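Local coordinates for sensor protein (Shewanella oneidensis, PDB 3LIC) that probably senses an extracellular signal through PDC-fold modules carried on a long helix and relays it to a cytoplasmic histidine kinase, at residues K88-P92 with Y111-D115; I77-P81 with D119-K123; S18-A22 with S245-V249; I6-L10 with L265-L269; N35-L39 with L62-I66. All coordinates share one frame; numbering follows the deposited sequence.

Interactions 1, 2 and 5 belong to the module with the six-stranded sheet, interactions 3 and 4 to the end of the molecule built on the five-stranded one; the long helix 2-46 runs through both and contributes to interactions 3, 4 and 5. Interactions 1 and 2, with centres 7 Å apart, form one cluster: Tyr113 OH bonds to Phe79 O, and Tyr111 OH to Trp120 NE1, this second pair beside a bound 1,2-ethanediol, probably a crystallisation molecule. Interaction 5 touches this cluster through Leu62, whose CD2 lies 3.9 Å from Ile77 CG1. Interaction 3 lies about 32 Å from interaction 2, centre to centre, and interaction 4 about 19 Å from interaction 3, where the chain ends meet.

Interaction 1 (K88-P92 with Y111-D115); sequences KLFSP and YDYTD
Leu89 and Asp112 bring the two loops nearest, their CA atoms 7.2 Å apart, where 111-115 folds into a type I turn from Asp112 to Asp115. Tyr113 reaches out of this turn, its CG between the backbone N and the carbonyl carbon (chi1 49°), and sets its hydroxyl against the other loop. Phe90 N donates to Tyr113 OH over 2.9 Å (155° at the hydrogen), lying at the ring edge near its plane. The same hydroxyl donates to Phe79 O, so it is gripped twice and bridges Phe90 N and Phe79 O beside the backbone bond that already joins these residues. Leu89 CB and Ser91 CB approach the ring obliquely at CE2, Ser91 CB to 3.5 Å. Further out, Leu89 CD1 rests 3.3 Å from Asp112 OD1, and Leu89 CD2 lies 3.8 Å from Thr114 CG2. That carboxylate oxygen is held by its own turn: Thr114 OG1 donates to Asp112 OD1 from the syn side at 2.6 Å, and Thr114 N comes from above the carboxylate plane at 3.1 Å, closing an Asx turn. Tyr111 turns the other way and bonds to Asp138 and Trp120; a 1,2-ethanediol beside it, probably a crystallisation additive, may mark a pocket. The contact thus ties together two loops of the first PDC sensor domain next to strand 74-79.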
# COMPACT_ATOMS: atom_id res chain seq x y z
N LYS A 88 -12.44 26.55 -1.27
CA LYS A 88 -13.29 25.42 -1.08
C LYS A 88 -12.44 24.19 -0.67
O LYS A 88 -12.62 23.63 0.43
CB LYS A 88 -14.11 25.14 -2.32
CG LYS A 88 -15.35 24.29 -2.04
CD LYS A 88 -16.39 24.57 -3.13
CE LYS A 88 -17.34 23.42 -3.33
NZ LYS A 88 -16.61 22.18 -3.49
N LEU A 89 -11.50 23.84 -1.57
CA LEU A 89 -10.69 22.64 -1.48
C LEU A 89 -9.31 23.11 -1.14
O LEU A 89 -8.84 24.13 -1.67
CB LEU A 89 -10.67 21.87 -2.82
CG LEU A 89 -12.02 21.27 -3.31
CD1 LEU A 89 -11.79 20.45 -4.54
CD2 LEU A 89 -12.74 20.40 -2.23
N PHE A 90 -8.65 22.43 -0.22
CA PHE A 90 -7.28 22.81 0.08
C PHE A 90 -6.55 21.57 0.52
O PHE A 90 -6.91 20.96 1.50
CB PHE A 90 -7.27 23.93 1.16
CG PHE A 90 -5.84 24.39 1.61
CD1 PHE A 90 -4.87 24.78 0.69
CD2 PHE A 90 -5.54 24.54 2.97
CE1 PHE A 90 -3.59 25.21 1.09
CE2 PHE A 90 -4.28 25.01 3.41
CZ PHE A 90 -3.29 25.32 2.46
N SER A 91 -5.50 21.19 -0.20
CA SER A 91 -4.80 19.98 0.14
C SER A 91 -3.35 19.97 -0.30
O SER A 91 -2.94 19.24 -1.20
CB SER A 91 -5.58 18.76 -0.30
OG SER A 91 -4.80 17.57 -0.25
N PRO A 92 -2.52 20.76 0.41
CA PRO A 92 -1.07 20.66 0.19
C PRO A 92 -0.58 19.20 0.17
O PRO A 92 -1.02 18.40 0.98
CB PRO A 92 -0.51 21.35 1.43
CG PRO A 92 -1.64 22.37 1.80
CD PRO A 92 -2.90 21.66 1.53
N TYR A 111 -7.01 17.56 -8.09
CA TYR A 111 -8.30 16.96 -8.33
C TYR A 111 -9.19 17.24 -7.16
O TYR A 111 -8.74 17.69 -6.10
CB TYR A 111 -8.21 15.46 -8.66
CG TYR A 111 -7.43 14.61 -7.66
CD1 TYR A 111 -7.92 14.34 -6.36
CD2 TYR A 111 -6.21 14.04 -8.02
CE1 TYR A 111 -7.21 13.53 -5.45
CE2 TYR A 111 -5.51 13.20 -7.13
CZ TYR A 111 -6.01 12.97 -5.84
OH TYR A 111 -5.30 12.13 -4.97
N ASP A 112 -10.48 17.05 -7.38
CA ASP A 112 -11.44 17.29 -6.31
C ASP A 112 -11.46 16.04 -5.46
O ASP A 112 -12.16 15.05 -5.78
CB ASP A 112 -12.81 17.56 -6.90
CG ASP A 112 -13.86 17.74 -5.86
OD1 ASP A 112 -13.55 17.70 -4.64
OD2 ASP A 112 -15.00 17.93 -6.23
N TYR A 113 -10.66 16.07 -4.38
CA TYR A 113 -10.43 14.87 -3.58
C TYR A 113 -11.73 14.43 -2.90
O TYR A 113 -11.82 13.31 -2.42
CB TYR A 113 -9.25 15.08 -2.59
CG TYR A 113 -9.35 16.35 -1.80
CD1 TYR A 113 -10.06 16.38 -0.60
CD2 TYR A 113 -8.72 17.53 -2.23
CE1 TYR A 113 -10.18 17.48 0.12
CE2 TYR A 113 -8.86 18.68 -1.50
CZ TYR A 113 -9.59 18.65 -0.33
OH TYR A 113 -9.71 19.77 0.47
N THR A 114 -12.73 15.32 -2.86
CA THR A 114 -14.00 15.02 -2.18
C THR A 114 -15.12 14.48 -3.07
O THR A 114 -16.18 14.26 -2.57
CB THR A 114 -14.59 16.32 -1.54
OG1 THR A 114 -15.09 17.20 -2.59
CG2 THR A 114 -13.53 17.05 -0.71
N ASP A 115 -14.90 14.27 -4.37
CA ASP A 115 -16.01 13.98 -5.31
C ASP A 115 -16.52 12.50 -5.29
O ASP A 115 -17.41 12.14 -6.07
CB ASP A 115 -15.60 14.34 -6.73
CG ASP A 115 -14.47 13.45 -7.27
OD1 ASP A 115 -13.94 12.53 -6.57
OD2 ASP A 115 -14.06 13.68 -8.41

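Interaction 2 (I77-P81 with D119-K123); sequences IAFKP and DWWSK
Ala78 of strand 74-79 meets two successive tryptophans of helix 119-122, and its methyl touches both. The apolar and aromatic contacts begin at that methyl: Ala78 CB lies in the plane of the Trp120 indole, at its outer edge, 3.7 Å from both CZ3 and CH2, and it is 4.1 Å from Trp121 CZ3. Trp121 CB sits over one face of the Trp120 indole, offset toward its rim, so Trp120 is met at an edge by the strand and on a face by its own neighbour. Trp121 leaves the helix with CG anti to the backbone N (chi1 171°), which sends its six-membered ring along the end of the strand. There Lys80 CG passes at about a right angle, 4.1 Å from Trp121 CZ2, and Pro81 CD stands more loosely at 4.4 Å from the same atom. Tyr113 meets Trp121 edge-to-face.

Contacts with polar backbone atoms form a second group. Ala78 O faces the edge of the Trp121 ring, 3.5 Å from CZ3, and Lys80 N approaches Trp121 CH2 obliquely at 3.4 Å.

The polar ends find partners beyond the pair. Trp120 NE1 donates to Tyr111 OH, near a bound 1,2-ethanediol, and Lys80 NZ bonds to Tyr159 O. Ala78 pairs with Val162 of strand 161-168 and Phe79 with Phe90 of the loop before strand 92-96. Helix and strand are therefore matched by shape and van der Waals contact; the edge of Trp121, carrying slightly positive hydrogens, is probably drawn mildly toward the Ala78 carbonyl.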
# COMPACT_ATOMS: atom_id res chain seq x y z
N ILE A 77 -1.95 16.91 3.42
CA ILE A 77 -2.81 17.43 4.46
C ILE A 77 -4.02 18.05 3.79
O ILE A 77 -3.91 19.12 3.20
CB ILE A 77 -2.12 18.52 5.28
CG1 ILE A 77 -0.90 17.92 5.99
CG2 ILE A 77 -3.20 19.20 6.28
CD1 ILE A 77 -0.13 18.95 6.78
N ALA A 78 -5.18 17.39 3.91
CA ALA A 78 -6.33 17.68 3.08
C ALA A 78 -7.51 18.11 3.98
O ALA A 78 -7.81 17.42 4.95
CB ALA A 78 -6.64 16.48 2.25
N PHE A 79 -8.12 19.26 3.72
CA PHE A 79 -9.16 19.81 4.65
C PHE A 79 -10.58 19.62 4.09
O PHE A 79 -10.74 19.58 2.87
CB PHE A 79 -8.93 21.33 4.98
CG PHE A 79 -7.63 21.60 5.70
CD1 PHE A 79 -7.58 21.61 7.09
CD2 PHE A 79 -6.48 21.78 5.01
CE1 PHE A 79 -6.38 21.83 7.73
CE2 PHE A 79 -5.27 22.01 5.65
CZ PHE A 79 -5.23 22.04 7.00
N LYS A 80 -11.57 19.47 4.96
CA LYS A 80 -12.97 19.51 4.52
C LYS A 80 -13.26 20.76 3.66
O LYS A 80 -12.68 21.81 3.89
CB LYS A 80 -13.89 19.57 5.72
CG LYS A 80 -14.63 18.33 6.04
CD LYS A 80 -15.64 18.66 7.17
CE LYS A 80 -16.67 17.55 7.36
NZ LYS A 80 -16.09 16.42 8.13
N PRO A 81 -14.19 20.65 2.70
CA PRO A 81 -14.61 21.80 1.88
C PRO A 81 -14.97 23.02 2.76
O PRO A 81 -15.78 22.88 3.66
CB PRO A 81 -15.87 21.29 1.18
CG PRO A 81 -15.79 19.78 1.23
CD PRO A 81 -15.08 19.48 2.52
N ASP A 119 -10.94 7.10 -2.48
CA ASP A 119 -11.00 6.30 -1.24
C ASP A 119 -10.33 7.00 -0.09
O ASP A 119 -10.91 7.13 1.02
CB ASP A 119 -10.21 4.98 -1.42
CG ASP A 119 -11.12 3.79 -1.59
OD1 ASP A 119 -12.34 4.07 -1.82
OD2 ASP A 119 -10.61 2.62 -1.44
N TRP A 120 -9.10 7.46 -0.36
CA TRP A 120 -8.30 8.03 0.72
C TRP A 120 -8.91 9.21 1.46
O TRP A 120 -8.50 9.51 2.58
CB TRP A 120 -6.89 8.39 0.22
CG TRP A 120 -6.79 9.56 -0.71
CD1 TRP A 120 -6.58 9.53 -2.11
CD2 TRP A 120 -6.72 10.94 -0.34
NE1 TRP A 120 -6.44 10.79 -2.59
CE2 TRP A 120 -6.54 11.69 -1.55
CE3 TRP A 120 -6.80 11.62 0.91
CZ2 TRP A 120 -6.39 13.08 -1.56
CZ3 TRP A 120 -6.69 13.06 0.91
CH2 TRP A 120 -6.47 13.77 -0.33
N TRP A 121 -9.82 9.92 0.78
CA TRP A 121 -10.58 11.00 1.39
C TRP A 121 -11.94 10.43 1.91
O TRP A 121 -12.22 10.48 3.08
CB TRP A 121 -10.85 12.14 0.41
CG TRP A 121 -11.83 13.10 1.04
CD1 TRP A 121 -13.19 13.11 0.89
CD2 TRP A 121 -11.53 14.11 2.03
NE1 TRP A 121 -13.74 14.10 1.67
CE2 TRP A 121 -12.77 14.70 2.41
CE3 TRP A 121 -10.35 14.56 2.65
CZ2 TRP A 121 -12.87 15.74 3.33
CZ3 TRP A 121 -10.44 15.61 3.61
CH2 TRP A 121 -11.71 16.20 3.92
N SER A 122 -12.73 9.85 1.02
CA SER A 122 -14.12 9.49 1.33
C SER A 122 -14.20 8.53 2.51
O SER A 122 -14.98 8.75 3.45
CB SER A 122 -14.75 8.83 0.12
OG SER A 122 -14.82 9.68 -0.98
N LYS A 123 -13.41 7.46 2.49
CA LYS A 123 -13.55 6.45 3.55
C LYS A 123 -13.20 7.04 4.93
O LYS A 123 -13.88 6.80 5.93
CB LYS A 123 -12.73 5.21 3.23
CG LYS A 123 -13.48 4.26 2.35
CD LYS A 123 -14.83 3.91 3.03
CE LYS A 123 -15.55 2.68 2.43
NZ LYS A 123 -16.99 2.66 2.92

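Interaction 3 (S18-A22 with S245-V249); sequences SSHSA and SVAEV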
# COMPACT_ATOMS: atom_id res chain seq x y z
N SER A 18 8.82 -15.84 2.25
CA SER A 18 7.54 -15.18 2.34
C SER A 18 7.35 -14.67 3.79
O SER A 18 6.85 -13.58 4.04
CB SER A 18 6.44 -16.13 1.91
OG SER A 18 6.34 -17.13 2.90
N SER A 19 7.79 -15.46 4.76
CA SER A 19 7.76 -15.05 6.16
C SER A 19 8.62 -13.80 6.44
O SER A 19 8.16 -12.90 7.12
CB SER A 19 8.29 -16.18 7.00
OG SER A 19 8.30 -15.77 8.34
N HIS A 20 9.87 -13.78 5.98
CA HIS A 20 10.74 -12.59 6.07
C HIS A 20 10.14 -11.35 5.35
O HIS A 20 10.18 -10.23 5.86
CB HIS A 20 12.16 -12.87 5.53
CG HIS A 20 12.98 -13.78 6.42
ND1 HIS A 20 12.56 -15.04 6.81
CD2 HIS A 20 14.22 -13.62 6.97
CE1 HIS A 20 13.49 -15.61 7.56
NE2 HIS A 20 14.50 -14.77 7.67
N SER A 21 9.63 -11.56 4.14
CA SER A 21 8.99 -10.52 3.37
C SER A 21 7.67 -10.00 3.95
O SER A 21 7.38 -8.81 3.82
CB SER A 21 8.74 -11.02 1.97
OG SER A 21 9.95 -10.86 1.29
N ALA A 22 6.87 -10.88 4.56
CA ALA A 22 5.65 -10.42 5.24
C ALA A 22 6.09 -9.52 6.39
O ALA A 22 5.42 -8.60 6.80
CB ALA A 22 4.81 -11.66 5.79
N SER A 245 4.43 -19.65 -1.74
CA SER A 245 4.30 -19.66 -0.32
C SER A 245 3.62 -18.37 0.08
O SER A 245 4.03 -17.30 -0.35
CB SER A 245 5.68 -19.75 0.32
OG SER A 245 5.57 -19.75 1.70
N VAL A 246 2.60 -18.49 0.93
CA VAL A 246 1.76 -17.40 1.35
C VAL A 246 2.09 -17.18 2.80
O VAL A 246 2.10 -18.12 3.57
CB VAL A 246 0.27 -17.84 1.30
CG1 VAL A 246 -0.70 -16.76 1.89
CG2 VAL A 246 -0.13 -18.26 -0.10
N ALA A 247 2.33 -15.92 3.20
CA ALA A 247 2.53 -15.60 4.60
C ALA A 247 1.58 -14.47 4.94
O ALA A 247 1.29 -13.61 4.10
CB ALA A 247 3.95 -15.17 4.85
N GLU A 248 1.11 -14.47 6.17
CA GLU A 248 0.21 -13.45 6.63
C GLU A 248 0.93 -12.24 7.31
O GLU A 248 1.96 -12.38 7.98
CB GLU A 248 -0.80 -14.07 7.57
CG GLU A 248 -1.82 -13.07 8.01
CD GLU A 248 -3.12 -13.72 8.39
OE1 GLU A 248 -3.97 -13.87 7.49
OE2 GLU A 248 -3.26 -14.09 9.58
N VAL A 249 0.42 -11.04 7.06
CA VAL A 249 0.86 -9.87 7.85
C VAL A 249 0.04 -9.74 9.17
O VAL A 249 -1.20 -9.66 9.16
CB VAL A 249 0.72 -8.63 7.02
CG1 VAL A 249 1.15 -7.42 7.81
CG2 VAL A 249 1.52 -8.77 5.77
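Ser18 and Ala22 of helix 2-46 pack on Ser245 and Ala247 of strand 241-248, a buried helix-on-sheet contact made of small side chains in the module with the five-stranded sheet. Small residues permit a close fit: the short axes approach to 7.4 Å and run in roughly the same direction, 34° apart. Ala247 CB presses on the helix backbone, 3.4 Å from Ser18 O, and one turn later Ala22 CB meets Ala247 CB at 3.7 Å. Ala22 CB also lies 3.7 Å from Glu248 O, while Val249 CG2 lies 4.0 Å from Ala22 O, a looser contact.

One polar link joins the surfaces. Ser18 OG and Ser245 OG share a hydrogen bond of 3.0 Å; the serine on the strand holds its hydroxyl anti to its own nitrogen (chi1 179°), pointing it toward the helix. Ser245 OG also bonds to Gln231 NE2, so this buried hydroxyl has partners on the helix and on the adjoining strand.

Strand 241-248 runs between strands 255-261 and 230-235. Helix 2-46 packs against the side of it that carries Ala247, and Val246 points away from that helix and packs on Phe220, Leu223 and Leu224 of helix 218-226.

Interaction 4 (I6-L10 with L265-L269); sequences IEKRL and LFASL
Phe266 packs against Ile6 and Leu10 where helices 2-46 and 262-268 meet, an apolar helix-helix contact bringing the N- and C-terminal parts of the modelled chain together. In a transmembrane receptor this end is probably the membrane-proximal one. From CB, Phe266 sets CG anti to the carbonyl carbon (chi1 -75°) and swings the phenyl group between the helices. Along one side of the ring, CD1 and CE1 lie under Leu10 CD1, with CE1 at 3.4 Å. That methyl stands over the face, 3.8 Å from the Phe266 centroid and 29° off its normal, a CH-pi contact. At the opposite edge, but on the same side of the plane, Phe266 CE2 meets Ile6 CG2 obliquely at 3.7 Å. At the tip, CZ comes to 4.3 Å from Glu7 CB, and the ring also meets that of Tyr3. With an alanine in place of Phe266 the ring is gone, which is likely to open a gap beside Ile6 and leave the Leu10 methyl without its aromatic face. Leu10 and Leu265 run alongside, pointing opposite ways, and both rest on Leu243 of strand 241-248. The other branch of Leu10 reaches the last modelled residue, with CD2 4.2 Å from Leu269 CB.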
# COMPACT_ATOMS: atom_id res chain seq x y z
N ILE A 6 13.53 -32.85 -2.83
CA ILE A 6 13.96 -31.60 -3.44
C ILE A 6 12.81 -30.61 -3.27
O ILE A 6 13.01 -29.51 -2.76
CB ILE A 6 14.34 -31.80 -4.92
CG1 ILE A 6 15.72 -32.50 -5.02
CG2 ILE A 6 14.37 -30.49 -5.67
CD1 ILE A 6 16.09 -32.98 -6.50
N GLU A 7 11.59 -31.05 -3.60
CA GLU A 7 10.40 -30.23 -3.41
C GLU A 7 10.14 -29.76 -1.96
O GLU A 7 9.76 -28.63 -1.75
CB GLU A 7 9.14 -30.91 -3.93
CG GLU A 7 7.91 -30.02 -3.79
CD GLU A 7 6.74 -30.58 -4.57
OE1 GLU A 7 6.16 -31.58 -4.09
OE2 GLU A 7 6.45 -30.04 -5.68
N LYS A 8 10.30 -30.66 -1.00
CA LYS A 8 10.12 -30.26 0.36
C LYS A 8 11.16 -29.16 0.77
O LYS A 8 10.84 -28.25 1.52
CB LYS A 8 10.21 -31.48 1.22
CG LYS A 8 10.13 -31.23 2.68
CD LYS A 8 10.73 -32.42 3.40
CE LYS A 8 11.28 -32.01 4.80
NZ LYS A 8 10.37 -32.54 5.86
N ARG A 9 12.39 -29.24 0.25
CA ARG A 9 13.41 -28.23 0.54
C ARG A 9 13.03 -26.92 -0.14
O ARG A 9 13.22 -25.87 0.44
CB ARG A 9 14.79 -28.67 0.03
CG ARG A 9 16.01 -27.89 0.55
CD ARG A 9 17.31 -28.70 0.16
NE ARG A 9 16.98 -30.11 -0.07
CZ ARG A 9 17.55 -30.89 -0.98
NH1 ARG A 9 18.51 -30.40 -1.73
NH2 ARG A 9 17.17 -32.16 -1.14
N LEU A 10 12.55 -26.98 -1.39
CA LEU A 10 12.12 -25.79 -2.09
C LEU A 10 11.03 -25.04 -1.32
O LEU A 10 11.06 -23.80 -1.25
CB LEU A 10 11.62 -26.09 -3.53
CG LEU A 10 12.72 -26.59 -4.48
CD1 LEU A 10 12.16 -27.02 -5.85
CD2 LEU A 10 13.89 -25.53 -4.61
N LEU A 265 13.05 -23.19 -10.13
CA LEU A 265 13.44 -23.59 -8.78
C LEU A 265 14.25 -24.91 -8.82
O LEU A 265 15.32 -25.01 -8.17
CB LEU A 265 12.26 -23.70 -7.81
CG LEU A 265 11.62 -22.38 -7.38
CD1 LEU A 265 10.33 -22.67 -6.59
CD2 LEU A 265 12.65 -21.59 -6.54
N PHE A 266 13.73 -25.91 -9.58
CA PHE A 266 14.48 -27.19 -9.76
C PHE A 266 15.85 -26.98 -10.44
O PHE A 266 16.86 -27.45 -9.94
CB PHE A 266 13.64 -28.27 -10.47
CG PHE A 266 12.59 -28.88 -9.57
CD1 PHE A 266 11.49 -28.14 -9.14
CD2 PHE A 266 12.72 -30.20 -9.11
CE1 PHE A 266 10.51 -28.70 -8.29
CE2 PHE A 266 11.71 -30.77 -8.25
CZ PHE A 266 10.63 -30.03 -7.83
N ALA A 267 15.91 -26.24 -11.54
CA ALA A 267 17.24 -25.97 -12.16
C ALA A 267 18.34 -25.50 -11.15
O ALA A 267 19.43 -26.10 -11.16
CB ALA A 267 17.13 -25.04 -13.35
N SER A 268 18.09 -24.47 -10.31
CA SER A 268 19.14 -24.02 -9.34
C SER A 268 19.50 -25.11 -8.39
O SER A 268 20.61 -25.61 -8.42
CB SER A 268 18.77 -22.80 -8.48
OG SER A 268 18.20 -21.80 -9.27
N LEU A 269 18.57 -25.47 -7.50
CA LEU A 269 18.84 -26.59 -6.59
C LEU A 269 19.48 -27.71 -7.44
O LEU A 269 18.82 -28.40 -8.21
CB LEU A 269 17.56 -27.09 -5.93
CG LEU A 269 17.64 -27.60 -4.50
CD1 LEU A 269 18.51 -28.84 -4.43
CD2 LEU A 269 18.20 -26.52 -3.57

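Interaction 5 (N35-L39 with L62-I66); sequences NTQGL and LTNRI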
# COMPACT_ATOMS: atom_id res chain seq x y z
N ASN A 35 3.40 7.17 11.80
CA ASN A 35 3.68 8.53 11.36
C ASN A 35 2.49 9.38 10.93
O ASN A 35 2.41 10.55 11.23
CB ASN A 35 4.68 8.47 10.22
CG ASN A 35 6.10 8.50 10.74
OD1 ASN A 35 6.91 9.30 10.28
ND2 ASN A 35 6.39 7.65 11.73
N THR A 36 1.59 8.80 10.17
CA THR A 36 0.36 9.48 9.81
C THR A 36 -0.47 9.75 11.08
O THR A 36 -0.93 10.85 11.28
CB THR A 36 -0.43 8.65 8.83
OG1 THR A 36 0.47 8.30 7.80
CG2 THR A 36 -1.60 9.47 8.20
N GLN A 37 -0.61 8.75 11.93
CA GLN A 37 -1.30 8.99 13.20
C GLN A 37 -0.61 10.11 14.02
O GLN A 37 -1.28 10.95 14.61
CB GLN A 37 -1.40 7.66 14.01
CG GLN A 37 -2.31 6.65 13.34
CD GLN A 37 -2.20 5.27 14.00
OE1 GLN A 37 -1.48 5.09 14.98
NE2 GLN A 37 -2.89 4.28 13.45
N GLY A 38 0.70 10.15 14.03
CA GLY A 38 1.41 11.15 14.86
C GLY A 38 1.08 12.53 14.25
O GLY A 38 0.70 13.47 14.97
N LEU A 39 1.13 12.64 12.92
CA LEU A 39 0.89 13.95 12.31
C LEU A 39 -0.57 14.42 12.53
O LEU A 39 -0.79 15.59 12.92
CB LEU A 39 1.32 14.02 10.83
CG LEU A 39 1.02 15.33 10.12
CD1 LEU A 39 1.72 16.53 10.79
CD2 LEU A 39 1.44 15.20 8.61
N LEU A 62 5.67 19.06 5.21
CA LEU A 62 5.54 17.84 4.44
C LEU A 62 6.82 17.49 3.69
O LEU A 62 7.14 16.30 3.56
CB LEU A 62 4.39 17.91 3.42
CG LEU A 62 2.99 18.07 4.01
CD1 LEU A 62 1.96 18.37 2.96
CD2 LEU A 62 2.63 16.79 4.75
N THR A 63 7.53 18.50 3.15
CA THR A 63 8.85 18.22 2.52
C THR A 63 9.84 17.56 3.45
O THR A 63 10.46 16.52 3.09
CB THR A 63 9.53 19.49 1.94
OG1 THR A 63 8.62 20.03 1.00
CG2 THR A 63 10.85 19.12 1.18
N ASN A 64 10.01 18.17 4.62
CA ASN A 64 10.94 17.63 5.63
C ASN A 64 10.57 16.20 6.05
O ASN A 64 11.43 15.32 6.24
CB ASN A 64 10.91 18.53 6.87
CG ASN A 64 11.51 19.88 6.61
OD1 ASN A 64 12.13 20.07 5.58
ND2 ASN A 64 11.32 20.83 7.54
N ARG A 65 9.27 15.97 6.18
CA ARG A 65 8.79 14.62 6.58
C ARG A 65 9.05 13.61 5.50
O ARG A 65 9.44 12.47 5.79
CB ARG A 65 7.30 14.73 7.02
CG ARG A 65 6.35 13.66 6.47
CD ARG A 65 4.87 13.80 7.13
NE ARG A 65 4.09 12.58 7.08
CZ ARG A 65 3.82 11.90 8.17
NH1 ARG A 65 4.25 12.39 9.32
NH2 ARG A 65 3.15 10.76 8.12
N ILE A 66 8.84 13.94 4.23
CA ILE A 66 9.12 12.96 3.19
C ILE A 66 10.66 12.81 3.05
O ILE A 66 11.22 11.70 2.94
CB ILE A 66 8.41 13.46 1.85
CG1 ILE A 66 6.91 13.22 2.04
CG2 ILE A 66 8.91 12.76 0.56
CD1 ILE A 66 6.63 11.73 2.43
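Arg65 stretches across from helix 55-68 to Asn35 and Leu39 of helix 2-46. Its first torsion is unusual, 134° and away from the staggered positions, but from CG to NE the chain is extended, which carries the guanidinium right up to the other helix. NH1 donates to Asn35 O at 3.2 Å, a somewhat bent bond (142° at the hydrogen) that arrives above the carbonyl plane and not on a lone pair. Leu39 N, the helix's own donor, reaches Asn35 O from the opposite face at 3.0 Å, so that oxygen is shared between a helix bond and the arginine.

The helices run nearly antiparallel (155°) over the six-stranded sheet of the PDC fold, Leu62 resting on Ser75 and Ile77, Thr36 and Leu39 on Thr163. Their short axes are 13.1 Å apart, an interval the long side chain spans. Leu39, its CG anti to the backbone N, lays CD2 over one face of the guanidinium, 3.7 Å above the plane and toward the rim. Asn35 and Arg65 pass alongside head to tail, Asn35 CB 3.5 Å from Arg65 NH2. A leucine in place of Arg65 would probably fall short of the other helix, leaving Asn35 O without its second donor and Leu39 CD2 without the flat group it lies over. Arg65 NE makes a weak bond to Ser75 OG on strand 74-79. Leu39 CD2 and Leu62 CD2 approach to 4.3 Å.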